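Side-chain contacts in YesW protein (Bacillus subtilis, PDB 2ZUX), which cleaves the rhamnogalacturonan type I of plant cell-wall pectin by endo-type elimination and requires calcium or manganese for its activity: residues L36-R41 and K45-P50; V23-L28 and Y67-V72; Q382-K387 and G392-D397; F343-V348 and Y356-G361. All blocks are in the same frame, centred on the assembly; numbering follows the deposited sequence.

Contact 1 of 4, residues L36-R41 and K45-P50; sequences LFNVYR and KLNAAP
K45 lies across one face of the Y40 ring, its CB 4.0 Å from the ring centroid in a CH-pi contact. With CG anti to the backbone N (chi1 -167°), the chain carries on over the rim toward N38, where K45 CD comes 3.7 Å from N38 CG. NZ is tied to the same residue by a water that accepts from K45 and donates to N38 OD1 and N47 O. L46 gives its N to V39 O at 2.8 Å and splits its methyls: CD1 packs on V39 CG1, CD2 comes 3.4 Å from NH1 of R41, whose guanidinium is salt-bridged to D58. N47 turns its amide into the strand edge. N47 OD1 accepts from V39 N at 2.9 Å and nearly straight (170°); N47 ND2 donates to a lone pair of N38 OD1, also at 2.9 Å, to A49 O of its own loop and weakly to F37 O. P50 closes the loop, its CB 3.6 Å from L36 CB. In this edge of the N-terminal beta-sheet domain the N47 amide thus stands in for a neighbouring strand's backbone, and bonds at both of its ends probably fix its rotation.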
loop_
_atom_site.group_PDB
_atom_site.type_symbol
_atom_site.label_atom_id
_atom_site.label_comp_id
_atom_site.label_asym_id
_atom_site.label_seq_id
_atom_site.Cartn_x
_atom_site.Cartn_y
_atom_site.Cartn_z
ATOM N N LEU A 36 -23.949 15.140 10.360
ATOM C CA LEU A 36 -23.169 16.336 10.636
ATOM C C LEU A 36 -22.395 16.127 11.929
ATOM O O LEU A 36 -22.536 15.084 12.572
ATOM C CB LEU A 36 -24.081 17.559 10.752
ATOM C CG LEU A 36 -24.919 17.994 9.546
ATOM C CD1 LEU A 36 -25.702 19.250 9.896
ATOM C CD2 LEU A 36 -24.045 18.235 8.340
ATOM N N PHE A 37 -21.578 17.111 12.302
ATOM C CA PHE A 37 -20.700 16.974 13.464
ATOM C C PHE A 37 -20.644 18.207 14.354
ATOM O O PHE A 37 -20.671 19.343 13.874
ATOM C CB PHE A 37 -19.279 16.614 13.023
ATOM C CG PHE A 37 -19.197 15.324 12.269
ATOM C CD1 PHE A 37 -19.166 14.114 12.951
ATOM C CD2 PHE A 37 -19.178 15.315 10.877
ATOM C CE1 PHE A 37 -19.099 12.909 12.265
ATOM C CE2 PHE A 37 -19.116 14.112 10.179
ATOM C CZ PHE A 37 -19.078 12.908 10.877
ATOM N N ASN A 38 -20.546 17.962 15.658
ATOM C CA ASN A 38 -20.199 19.005 16.613
ATOM C C ASN A 38 -18.794 18.782 17.159
ATOM O O ASN A 38 -18.407 17.646 17.446
ATOM C CB ASN A 38 -21.217 19.069 17.754
ATOM C CG ASN A 38 -22.550 19.658 17.316
ATOM O OD1 ASN A 38 -22.600 20.522 16.441
ATOM N ND2 ASN A 38 -23.639 19.190 17.927
ATOM N N VAL A 39 -18.042 19.873 17.284
ATOM C CA VAL A 39 -16.663 19.826 17.766
ATOM C C VAL A 39 -16.588 20.383 19.191
ATOM O O VAL A 39 -17.086 21.482 19.464
ATOM C CB VAL A 39 -15.710 20.612 16.831
ATOM C CG1 VAL A 39 -14.256 20.425 17.253
ATOM C CG2 VAL A 39 -15.895 20.170 15.381
ATOM N N TYR A 40 -15.964 19.620 20.084
ATOM C CA TYR A 40 -15.841 20.003 21.492
ATOM C C TYR A 40 -14.390 20.119 21.923
ATOM O O TYR A 40 -13.586 19.214 21.684
ATOM C CB TYR A 40 -16.545 18.985 22.384
ATOM C CG TYR A 40 -18.047 18.981 22.252
ATOM C CD1 TYR A 40 -18.850 19.593 23.213
ATOM C CD2 TYR A 40 -18.670 18.358 21.169
ATOM C CE1 TYR A 40 -20.238 19.591 23.095
ATOM C CE2 TYR A 40 -20.050 18.355 21.043
ATOM C CZ TYR A 40 -20.827 18.972 22.008
ATOM O OH TYR A 40 -22.198 18.964 21.886
ATOM N N ARG A 41 -14.062 21.240 22.559
ATOM C CA ARG A 41 -12.772 21.395 23.220
ATOM C C ARG A 41 -12.971 21.284 24.729
ATOM O O ARG A 41 -13.585 22.165 25.347
ATOM C CB ARG A 41 -12.113 22.726 22.858
ATOM C CG ARG A 41 -10.678 22.848 23.381
ATOM C CD ARG A 41 -10.091 24.228 23.169
ATOM N NE ARG A 41 -10.747 25.235 23.999
ATOM C CZ ARG A 41 -11.366 26.317 23.537
ATOM N NH1 ARG A 41 -11.418 26.568 22.236
ATOM N NH2 ARG A 41 -11.930 27.165 24.387
ATOM N N LYS A 45 -18.662 22.948 23.426
ATOM C CA LYS A 45 -18.923 23.006 21.985
ATOM C C LYS A 45 -18.376 24.287 21.359
ATOM O O LYS A 45 -18.562 25.382 21.897
ATOM C CB LYS A 45 -20.422 22.858 21.703
ATOM C CG LYS A 45 -20.759 22.590 20.236
ATOM C CD LYS A 45 -22.201 22.133 20.049
ATOM C CE LYS A 45 -23.190 23.280 20.223
ATOM N NZ LYS A 45 -24.550 22.893 19.751
ATOM N N LEU A 46 -17.710 24.139 20.215
ATOM C CA LEU A 46 -17.050 25.255 19.539
ATOM C C LEU A 46 -17.890 25.864 18.424
ATOM O O LEU A 46 -17.839 27.073 18.189
ATOM C CB LEU A 46 -15.700 24.805 18.963
ATOM C CG LEU A 46 -14.670 24.206 19.925
ATOM C CD1 LEU A 46 -13.447 23.736 19.155
ATOM C CD2 LEU A 46 -14.275 25.214 20.995
ATOM N N ASN A 47 -18.640 25.012 17.727
ATOM C CA ASN A 47 -19.441 25.418 16.580
ATOM C C ASN A 47 -20.902 25.629 16.974
ATOM O O ASN A 47 -21.505 24.774 17.622
ATOM C CB ASN A 47 -19.328 24.373 15.459
ATOM C CG ASN A 47 -19.733 22.982 15.911
ATOM O OD1 ASN A 47 -19.210 22.457 16.897
ATOM N ND2 ASN A 47 -20.681 22.384 15.198
ATOM N N ALA A 48 -21.452 26.778 16.583
ATOM C CA ALA A 48 -22.841 27.144 16.890
ATOM C C ALA A 48 -23.859 26.228 16.203
ATOM O O ALA A 48 -24.901 25.900 16.781
ATOM C CB ALA A 48 -23.097 28.605 16.524
ATOM N N ALA A 49 -23.548 25.832 14.970
ATOM C CA ALA A 49 -24.353 24.879 14.209
ATOM C C ALA A 49 -23.479 23.698 13.777
ATOM O O ALA A 49 -22.297 23.888 13.476
ATOM C CB ALA A 49 -24.963 25.560 12.994
ATOM N N PRO A 50 -24.054 22.478 13.740
ATOM C CA PRO A 50 -23.304 21.300 13.295
ATOM C C PRO A 50 -22.610 21.535 11.957
ATOM O O PRO A 50 -23.191 22.134 11.046
ATOM C CB PRO A 50 -24.392 20.232 13.170
ATOM C CG PRO A 50 -25.392 20.622 14.191
ATOM C CD PRO A 50 -25.433 22.121 14.127
HETATM O O HOH W 1 -23.747 22.986 16.944
#

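Contact 2 of 4, residues V23-L28 and Y67-V72; sequences VSWRFL and YTVRAV
V23 sets its CG2 methyl over one face of the Y67 ring, 4.1 Å from the ring centroid and 15° off the normal. The methyl is displaced toward the CD1-CE1 side, where V23 CG2 comes 4.0 Å from Y67 CD1. Beyond the ring, the Y67 hydroxyl is hydrogen-bonded to D58. S24 turns away from this interface and bonds through OG to the backbone N of D510, a calcium ligand. At W25 the side chain points inward again. The strands involved, 20-24 and 66-73, are not neighbours in their mixed sheet: 76-87 and 13-17 lie between them, and the CA atoms of W25 and V69 are 8.3 Å apart. The two therefore meet by side chains across the interior of a curled sheet, consistent with the immunoglobulin-like sandwich of the E-set clan. W25 CG sits between the backbone N and the carbonyl carbon (chi1 62°), a setting that brings the indole under V69. V69 CG2 stands over the six-membered ring, 4.0 Å from its centroid, while V69 CG1 lies toward the pyrrole side, 4.0 Å from W25 NE1. Replacing the indole by an alanine methyl is likely to open a gap beneath both V69 methyls and deprive F37, which meets the indole edge-to-face, of its aromatic partner. V39 also packs on the indole. The W25 carbonyl O accepts from T54 OG1, and the side chain lies about 9 Å from a bound calcium ion.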
loop_
_atom_site.group_PDB
_atom_site.type_symbol
_atom_site.label_atom_id
_atom_site.label_comp_id
_atom_site.label_asym_id
_atom_site.label_seq_id
_atom_site.Cartn_x
_atom_site.Cartn_y
_atom_site.Cartn_z
ATOM N N VAL A 23 -8.044 20.585 13.495
ATOM C CA VAL A 23 -8.691 19.343 13.908
ATOM C C VAL A 23 -9.286 18.668 12.670
ATOM O O VAL A 23 -9.945 19.320 11.868
ATOM C CB VAL A 23 -9.820 19.615 14.955
ATOM C CG1 VAL A 23 -10.443 18.331 15.449
ATOM C CG2 VAL A 23 -9.286 20.429 16.145
ATOM N N SER A 24 -9.038 17.374 12.496
ATOM C CA SER A 24 -9.711 16.630 11.425
ATOM C C SER A 24 -10.064 15.226 11.877
ATOM O O SER A 24 -9.518 14.705 12.857
ATOM C CB SER A 24 -8.945 16.657 10.084
ATOM O OG SER A 24 -7.941 15.653 10.003
ATOM N N TRP A 25 -11.032 14.634 11.185
ATOM C CA TRP A 25 -11.572 13.345 11.587
ATOM C C TRP A 25 -12.212 12.636 10.398
ATOM O O TRP A 25 -12.350 13.218 9.314
ATOM C CB TRP A 25 -12.577 13.502 12.746
ATOM C CG TRP A 25 -13.794 14.340 12.419
ATOM C CD1 TRP A 25 -15.002 13.892 11.959
ATOM C CD2 TRP A 25 -13.910 15.769 12.523
ATOM N NE1 TRP A 25 -15.868 14.953 11.778
ATOM C CE2 TRP A 25 -15.225 16.113 12.123
ATOM C CE3 TRP A 25 -13.035 16.790 12.921
ATOM C CZ2 TRP A 25 -15.679 17.438 12.095
ATOM C CZ3 TRP A 25 -13.490 18.110 12.902
ATOM C CH2 TRP A 25 -14.798 18.419 12.486
ATOM N N ARG A 26 -12.585 11.383 10.611
ATOM C CA ARG A 26 -13.124 10.547 9.546
ATOM C C ARG A 26 -14.603 10.751 9.323
ATOM O O ARG A 26 -15.369 10.935 10.274
ATOM C CB ARG A 26 -12.922 9.076 9.879
ATOM C CG ARG A 26 -11.486 8.630 9.951
ATOM C CD ARG A 26 -11.392 7.262 10.572
ATOM N NE ARG A 26 -10.052 6.708 10.443
ATOM C CZ ARG A 26 -9.476 5.879 11.311
ATOM N NH1 ARG A 26 -10.088 5.523 12.435
ATOM N NH2 ARG A 26 -8.258 5.417 11.054
ATOM N N PHE A 27 -14.985 10.687 8.052
ATOM C CA PHE A 27 -16.358 10.429 7.645
ATOM C C PHE A 27 -16.379 8.927 7.366
ATOM O O PHE A 27 -15.726 8.455 6.431
ATOM C CB PHE A 27 -16.651 11.271 6.401
ATOM C CG PHE A 27 -18.066 11.170 5.862
ATOM C CD1 PHE A 27 -19.178 11.062 6.702
ATOM C CD2 PHE A 27 -18.276 11.249 4.489
ATOM C CE1 PHE A 27 -20.472 10.999 6.159
ATOM C CE2 PHE A 27 -19.559 11.199 3.943
ATOM C CZ PHE A 27 -20.653 11.074 4.778
ATOM N N LEU A 28 -17.078 8.173 8.209
ATOM C CA LEU A 28 -17.028 6.709 8.172
ATOM C C LEU A 28 -17.975 6.132 7.135
ATOM O O LEU A 28 -19.056 6.681 6.905
ATOM C CB LEU A 28 -17.347 6.128 9.557
ATOM C CG LEU A 28 -16.356 6.487 10.672
ATOM C CD1 LEU A 28 -16.938 6.130 12.029
ATOM C CD2 LEU A 28 -14.992 5.816 10.479
ATOM N N TYR A 67 -9.740 17.284 22.517
ATOM C CA TYR A 67 -10.893 17.402 21.635
ATOM C C TYR A 67 -11.687 16.116 21.535
ATOM O O TYR A 67 -11.141 15.020 21.657
ATOM C CB TYR A 67 -10.437 17.841 20.239
ATOM C CG TYR A 67 -9.879 19.242 20.215
ATOM C CD1 TYR A 67 -10.688 20.327 19.884
ATOM C CD2 TYR A 67 -8.546 19.486 20.550
ATOM C CE1 TYR A 67 -10.184 21.618 19.877
ATOM C CE2 TYR A 67 -8.032 20.766 20.547
ATOM C CZ TYR A 67 -8.855 21.829 20.213
ATOM O OH TYR A 67 -8.343 23.098 20.207
ATOM N N THR A 68 -12.994 16.275 21.334
ATOM C CA THR A 68 -13.881 15.188 20.957
ATOM C C THR A 68 -14.789 15.716 19.858
ATOM O O THR A 68 -14.940 16.929 19.689
ATOM C CB THR A 68 -14.744 14.680 22.134
ATOM O OG1 THR A 68 -15.446 15.781 22.727
ATOM C CG2 THR A 68 -13.885 13.982 23.190
ATOM N N VAL A 69 -15.364 14.790 19.102
ATOM C CA VAL A 69 -16.377 15.112 18.115
ATOM C C VAL A 69 -17.609 14.256 18.390
ATOM O O VAL A 69 -17.491 13.120 18.850
ATOM C CB VAL A 69 -15.835 14.921 16.672
ATOM C CG1 VAL A 69 -16.966 14.792 15.654
ATOM C CG2 VAL A 69 -14.907 16.076 16.306
ATOM N N ARG A 70 -18.787 14.821 18.142
ATOM C CA ARG A 70 -20.036 14.080 18.254
ATOM C C ARG A 70 -20.770 14.170 16.928
ATOM O O ARG A 70 -20.990 15.271 16.413
ATOM C CB ARG A 70 -20.912 14.641 19.382
ATOM C CG ARG A 70 -20.256 14.608 20.756
ATOM C CD ARG A 70 -21.218 15.044 21.854
ATOM N NE ARG A 70 -20.491 15.496 23.038
ATOM C CZ ARG A 70 -21.008 16.237 24.017
ATOM N NH1 ARG A 70 -22.278 16.626 23.974
ATOM N NH2 ARG A 70 -20.247 16.590 25.047
ATOM N N ALA A 71 -21.125 13.014 16.370
ATOM C CA ALA A 71 -21.957 12.968 15.173
ATOM C C ALA A 71 -23.379 13.397 15.518
ATOM O O ALA A 71 -23.849 13.187 16.642
ATOM C CB ALA A 71 -21.956 11.569 14.568
ATOM N N VAL A 72 -24.047 14.016 14.552
ATOM C CA VAL A 72 -25.459 14.362 14.680
ATOM C C VAL A 72 -26.206 13.586 13.610
ATOM O O VAL A 72 -26.023 13.822 12.414
ATOM C CB VAL A 72 -25.707 15.878 14.530
ATOM C CG1 VAL A 72 -27.197 16.200 14.675
ATOM C CG2 VAL A 72 -24.894 16.660 15.553
#

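Contact 3 of 4, residues Q382-K387 and G392-D397; sequences QVHEDK and GLSFRD. With CA (calcium ion), chain C.
Q382 meets S394 first at its CB, 3.8 Å from S394 OG on the sheet face that these two side chains share. CG is anti to the backbone N (chi1 -172°) and the extended chain carries the amide along toward R396. CD passes 4.0 Å from R396 NH1. At the tip, Q382 OE1 takes a weak, bent bond from R396 NH1 (2.9 Å), at the edge of a guanidinium turned 55° from the amide plane. A water also donates to OE1 and bonds to S394 OG. The other branch, NE2, bonds to N325 OD1, while R396 has its stronger partner in G344 O. Beneath these side chains runs the hairpin of strands 379-383 and 393-397, the middle pair of a four-stranded antiparallel blade in the beta-propeller domain. Q382 and S394 form a hydrogen-bonded pair, with S394 N 2.8 Å from Q382 O; V383 and L393 follow as a non-hydrogen-bonded pair, V383 CG1 4.2 Å from L393 CB. G392 O accepts from H384 N, and G392 and L393 together face V407 in a classic beta bulge. Past H384, in the loop joining the two strands, E385 OE1 binds a calcium ion at 2.1 Å, a site completed by H326, H362, D364 and two waters.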
loop_
_atom_site.group_PDB
_atom_site.type_symbol
_atom_site.label_atom_id
_atom_site.label_comp_id
_atom_site.label_asym_id
_atom_site.label_seq_id
_atom_site.Cartn_x
_atom_site.Cartn_y
_atom_site.Cartn_z
ATOM N N GLN A 382 0.322 1.694 -17.408
ATOM C CA GLN A 382 1.480 0.854 -17.139
ATOM C C GLN A 382 2.636 1.295 -18.008
ATOM O O GLN A 382 2.430 1.779 -19.118
ATOM C CB GLN A 382 1.147 -0.599 -17.471
ATOM C CG GLN A 382 2.202 -1.615 -17.055
ATOM C CD GLN A 382 1.875 -3.021 -17.534
ATOM O OE1 GLN A 382 0.840 -3.250 -18.166
ATOM N NE2 GLN A 382 2.755 -3.973 -17.232
ATOM N N VAL A 383 3.847 1.143 -17.479
ATOM C CA VAL A 383 5.063 1.338 -18.262
ATOM C C VAL A 383 5.773 0.005 -18.456
ATOM O O VAL A 383 5.498 -0.975 -17.747
ATOM C CB VAL A 383 6.001 2.408 -17.644
ATOM C CG1 VAL A 383 5.316 3.774 -17.662
ATOM C CG2 VAL A 383 6.434 2.010 -16.227
ATOM N N HIS A 384 6.680 -0.022 -19.430
ATOM C CA HIS A 384 7.247 -1.275 -19.914
ATOM C C HIS A 384 8.755 -1.179 -20.057
ATOM O O HIS A 384 9.284 -0.140 -20.460
ATOM C CB HIS A 384 6.567 -1.654 -21.231
ATOM C CG HIS A 384 5.110 -1.928 -21.062
ATOM N ND1 HIS A 384 4.119 -1.024 -21.384
ATOM C CD2 HIS A 384 4.484 -2.989 -20.504
ATOM C CE1 HIS A 384 2.941 -1.532 -21.054
ATOM N NE2 HIS A 384 3.136 -2.727 -20.530
ATOM N N GLU A 385 9.431 -2.270 -19.705
ATOM C CA GLU A 385 10.885 -2.318 -19.596
ATOM C C GLU A 385 11.566 -2.746 -20.891
ATOM O O GLU A 385 12.710 -2.369 -21.137
ATOM C CB GLU A 385 11.243 -3.303 -18.491
ATOM C CG GLU A 385 12.732 -3.456 -18.173
ATOM C CD GLU A 385 12.918 -4.081 -16.818
ATOM O OE1 GLU A 385 12.371 -3.513 -15.851
ATOM O OE2 GLU A 385 13.569 -5.141 -16.706
ATOM N N ASP A 386 10.883 -3.565 -21.688
ATOM C CA ASP A 386 11.442 -4.080 -22.939
ATOM C C ASP A 386 11.554 -2.938 -23.948
ATOM O O ASP A 386 10.546 -2.359 -24.349
ATOM C CB ASP A 386 10.537 -5.206 -23.471
ATOM C CG ASP A 386 11.085 -5.902 -24.713
ATOM O OD1 ASP A 386 12.135 -5.496 -25.253
ATOM O OD2 ASP A 386 10.424 -6.875 -25.145
ATOM N N LYS A 387 12.786 -2.622 -24.355
ATOM C CA LYS A 387 13.035 -1.555 -25.334
ATOM C C LYS A 387 12.398 -1.830 -26.702
ATOM O O LYS A 387 12.206 -0.908 -27.495
ATOM C CB LYS A 387 14.542 -1.298 -25.491
ATOM C CG LYS A 387 15.331 -2.455 -26.100
ATOM C CD LYS A 387 16.815 -2.150 -26.195
ATOM C CE LYS A 387 17.154 -1.392 -27.470
ATOM N NZ LYS A 387 18.623 -1.360 -27.712
ATOM N N GLY A 392 6.003 1.721 -24.790
ATOM C CA GLY A 392 6.702 1.920 -23.516
ATOM C C GLY A 392 5.752 2.337 -22.409
ATOM O O GLY A 392 6.078 2.242 -21.229
ATOM N N LEU A 393 4.586 2.836 -22.798
ATOM C CA LEU A 393 3.532 3.173 -21.850
ATOM C C LEU A 393 2.215 2.797 -22.491
ATOM O O LEU A 393 1.992 3.055 -23.678
ATOM C CB LEU A 393 3.587 4.645 -21.427
ATOM C CG LEU A 393 3.851 5.742 -22.458
ATOM C CD1 LEU A 393 3.162 7.039 -22.074
ATOM C CD2 LEU A 393 5.358 5.977 -22.648
ATOM N N SER A 394 1.359 2.151 -21.709
ATOM C CA SER A 394 0.100 1.649 -22.228
ATOM C C SER A 394 -1.027 2.050 -21.295
ATOM O O SER A 394 -0.867 2.084 -20.074
ATOM C CB SER A 394 0.141 0.130 -22.432
ATOM O OG SER A 394 0.341 -0.572 -21.216
ATOM N N PHE A 395 -2.172 2.373 -21.888
ATOM C CA PHE A 395 -3.349 2.808 -21.154
ATOM C C PHE A 395 -4.497 1.943 -21.663
ATOM O O PHE A 395 -4.844 1.997 -22.852
ATOM C CB PHE A 395 -3.584 4.294 -21.428
ATOM C CG PHE A 395 -4.655 4.930 -20.570
ATOM C CD1 PHE A 395 -4.316 5.765 -19.501
ATOM C CD2 PHE A 395 -6.003 4.755 -20.868
ATOM C CE1 PHE A 395 -5.311 6.375 -18.723
ATOM C CE2 PHE A 395 -6.992 5.348 -20.099
ATOM C CZ PHE A 395 -6.646 6.166 -19.023
ATOM N N ARG A 396 -5.047 1.104 -20.789
ATOM C CA ARG A 396 -5.947 0.051 -21.242
ATOM C C ARG A 396 -7.225 -0.063 -20.429
ATOM O O ARG A 396 -7.311 0.411 -19.292
ATOM C CB ARG A 396 -5.218 -1.292 -21.221
ATOM C CG ARG A 396 -5.096 -1.928 -19.824
ATOM C CD ARG A 396 -4.253 -3.166 -19.919
ATOM N NE ARG A 396 -4.229 -4.054 -18.756
ATOM C CZ ARG A 396 -3.153 -4.279 -17.994
ATOM N NH1 ARG A 396 -2.021 -3.606 -18.177
ATOM N NH2 ARG A 396 -3.214 -5.178 -17.024
ATOM N N ASP A 397 -8.203 -0.729 -21.041
ATOM C CA ASP A 397 -9.413 -1.157 -20.368
ATOM C C ASP A 397 -9.008 -2.225 -19.346
ATOM O O ASP A 397 -8.445 -3.249 -19.711
ATOM C CB ASP A 397 -10.362 -1.729 -21.427
ATOM C CG ASP A 397 -11.699 -2.163 -20.865
ATOM O OD1 ASP A 397 -11.735 -2.942 -19.891
ATOM O OD2 ASP A 397 -12.726 -1.764 -21.453
HETATM CA CA CA C . 11.916 -4.174 -13.911
HETATM O O HOH W 2 -0.119 -3.560 -20.781
HETATM O O HOH W 3 13.470 -5.670 -14.158
HETATM O O HOH W 4 13.478 -2.919 -13.207
#

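Contact 4 of 4, residues F343-V348 and Y356-G361; sequences FGSMAV and YSTGLG
S345 is gripped on two sides by the returning chain. S345 O accepts from T358 N at 2.8 Å, almost straight (172°), and S345 OG donates to G361 O at 2.7 Å. With OG anti to the carbonyl carbon (chi1 -66°), the hydroxyl points along the loop to G361, and the same OG has weak bonds with H384 NE2 and Q382 NE2. The other close-packed spot is A347 on Y356: the CB lies over one ring face, 3.8 Å from the centroid and nearest CE2 and CZ. Y356 O takes the backbone N of A347 at 3.1 Å. This is the outer hairpin of a propeller blade, strands 346-348 and 354-357, entered through a type II' turn from F343 to M346. The far side is looser. S357 and T358 are partly exposed and G359 is exposed, and there the chain is shaped mainly by its own bonds: S357 OG accepts from G359 N and T358 OG1 from L360 N, two successive ST turns. The Y356 hydroxyl bonds to A398 O and to R396 NE; with a leucine in its place, both would probably lose their hydroxyl partner and the A347 methyl its flat ring face. S345 thus spends both its oxygens, buried, on holding the segment that leads straight into H362, a calcium ligand.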
loop_
_atom_site.group_PDB
_atom_site.type_symbol
_atom_site.label_atom_id
_atom_site.label_comp_id
_atom_site.label_asym_id
_atom_site.label_seq_id
_atom_site.Cartn_x
_atom_site.Cartn_y
_atom_site.Cartn_z
ATOM N N PHE A 343 -1.986 -8.002 -12.936
ATOM C CA PHE A 343 -0.640 -8.521 -12.749
ATOM C C PHE A 343 0.226 -7.996 -13.895
ATOM O O PHE A 343 0.538 -8.711 -14.850
ATOM C CB PHE A 343 -0.691 -10.055 -12.736
ATOM C CG PHE A 343 0.551 -10.717 -12.197
ATOM C CD1 PHE A 343 0.715 -10.918 -10.824
ATOM C CD2 PHE A 343 1.552 -11.156 -13.059
ATOM C CE1 PHE A 343 1.865 -11.536 -10.325
ATOM C CE2 PHE A 343 2.684 -11.779 -12.559
ATOM C CZ PHE A 343 2.846 -11.960 -11.189
ATOM N N GLY A 344 0.596 -6.718 -13.815
ATOM C CA GLY A 344 1.359 -6.087 -14.885
ATOM C C GLY A 344 0.544 -6.043 -16.163
ATOM O O GLY A 344 -0.516 -5.414 -16.204
ATOM N N SER A 345 1.043 -6.713 -17.202
ATOM C CA SER A 345 0.406 -6.703 -18.519
ATOM C C SER A 345 -0.685 -7.755 -18.672
ATOM O O SER A 345 -1.309 -7.861 -19.731
ATOM C CB SER A 345 1.468 -6.898 -19.599
ATOM O OG SER A 345 2.346 -5.786 -19.623
ATOM N N MET A 346 -0.914 -8.540 -17.627
ATOM C CA MET A 346 -1.979 -9.539 -17.671
ATOM C C MET A 346 -2.962 -9.346 -16.519
ATOM O O MET A 346 -2.713 -8.554 -15.600
ATOM C CB MET A 346 -1.390 -10.953 -17.672
ATOM C CG MET A 346 -0.865 -11.385 -16.328
ATOM S SD MET A 346 0.086 -12.895 -16.444
ATOM C CE MET A 346 -0.373 -13.734 -14.921
ATOM N N ALA A 347 -4.078 -10.060 -16.577
ATOM C CA ALA A 347 -5.062 -10.002 -15.508
ATOM C C ALA A 347 -5.566 -11.400 -15.235
ATOM O O ALA A 347 -5.648 -12.233 -16.157
ATOM C CB ALA A 347 -6.204 -9.085 -15.862
ATOM N N VAL A 348 -5.892 -11.648 -13.967
ATOM C CA VAL A 348 -6.350 -12.944 -13.491
ATOM C C VAL A 348 -7.702 -12.741 -12.829
ATOM O O VAL A 348 -7.878 -11.821 -12.030
ATOM C CB VAL A 348 -5.336 -13.547 -12.490
ATOM C CG1 VAL A 348 -5.803 -14.913 -11.966
ATOM C CG2 VAL A 348 -3.964 -13.661 -13.137
ATOM N N TYR A 356 -6.653 -12.043 -19.693
ATOM C CA TYR A 356 -6.036 -11.516 -20.897
ATOM C C TYR A 356 -4.573 -11.245 -20.624
ATOM O O TYR A 356 -4.151 -11.155 -19.465
ATOM C CB TYR A 356 -6.715 -10.209 -21.347
ATOM C CG TYR A 356 -6.598 -9.052 -20.360
ATOM C CD1 TYR A 356 -5.408 -8.326 -20.230
ATOM C CD2 TYR A 356 -7.684 -8.673 -19.572
ATOM C CE1 TYR A 356 -5.298 -7.266 -19.330
ATOM C CE2 TYR A 356 -7.591 -7.604 -18.672
ATOM C CZ TYR A 356 -6.392 -6.910 -18.557
ATOM O OH TYR A 356 -6.276 -5.861 -17.675
ATOM N N SER A 357 -3.811 -11.090 -21.699
ATOM C CA SER A 357 -2.465 -10.535 -21.646
ATOM C C SER A 357 -2.333 -9.531 -22.776
ATOM O O SER A 357 -2.723 -9.831 -23.912
ATOM C CB SER A 357 -1.423 -11.626 -21.833
ATOM O OG SER A 357 -0.149 -11.025 -21.993
ATOM N N THR A 358 -1.794 -8.348 -22.492
ATOM C CA THR A 358 -1.552 -7.379 -23.563
ATOM C C THR A 358 -0.311 -7.763 -24.366
ATOM O O THR A 358 -0.078 -7.215 -25.435
ATOM C CB THR A 358 -1.351 -5.959 -23.037
ATOM O OG1 THR A 358 -0.123 -5.912 -22.302
ATOM C CG2 THR A 358 -2.520 -5.524 -22.159
ATOM N N GLY A 359 0.481 -8.692 -23.838
ATOM C CA GLY A 359 1.716 -9.112 -24.494
ATOM C C GLY A 359 2.851 -8.113 -24.394
ATOM O O GLY A 359 3.917 -8.342 -24.963
ATOM N N LEU A 360 2.644 -7.014 -23.667
ATOM C CA LEU A 360 3.636 -5.934 -23.608
ATOM C C LEU A 360 4.753 -6.209 -22.613
ATOM O O LEU A 360 5.758 -5.488 -22.579
ATOM C CB LEU A 360 2.956 -4.585 -23.353
ATOM C CG LEU A 360 2.040 -4.132 -24.494
ATOM C CD1 LEU A 360 1.170 -2.977 -24.036
ATOM C CD2 LEU A 360 2.829 -3.772 -25.762
ATOM N N GLY A 361 4.579 -7.246 -21.798
ATOM C CA GLY A 361 5.647 -7.709 -20.931
ATOM C C GLY A 361 5.846 -6.892 -19.669
ATOM O O GLY A 361 5.066 -5.981 -19.343
#

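How the contacts relate
The four contacts fall into two pairs on opposite sides of the chain's centre. Contacts 1 and 2, centres 9 Å apart, share the N-terminal sheet: strands 36-41 and 66-73 are neighbours, with L36 O 2.7 Å from V72 N, and contact 1 is nested in the loop that contact 2 closes. Contacts 3 and 4, centres 10 Å apart, lie in successive propeller blades, which R396 links: R396 NH2 is 2.8 Å from G344 O and R396 NE 2.9 Å from Y356 OH. About 27 Å separates the nearest atoms of contacts 2 and 3. Contact 3 reaches toward the substrate site: the side chain of V383 is about 6 Å from that of substrate-binding R415 and about 13 Å from a bound rhamnose.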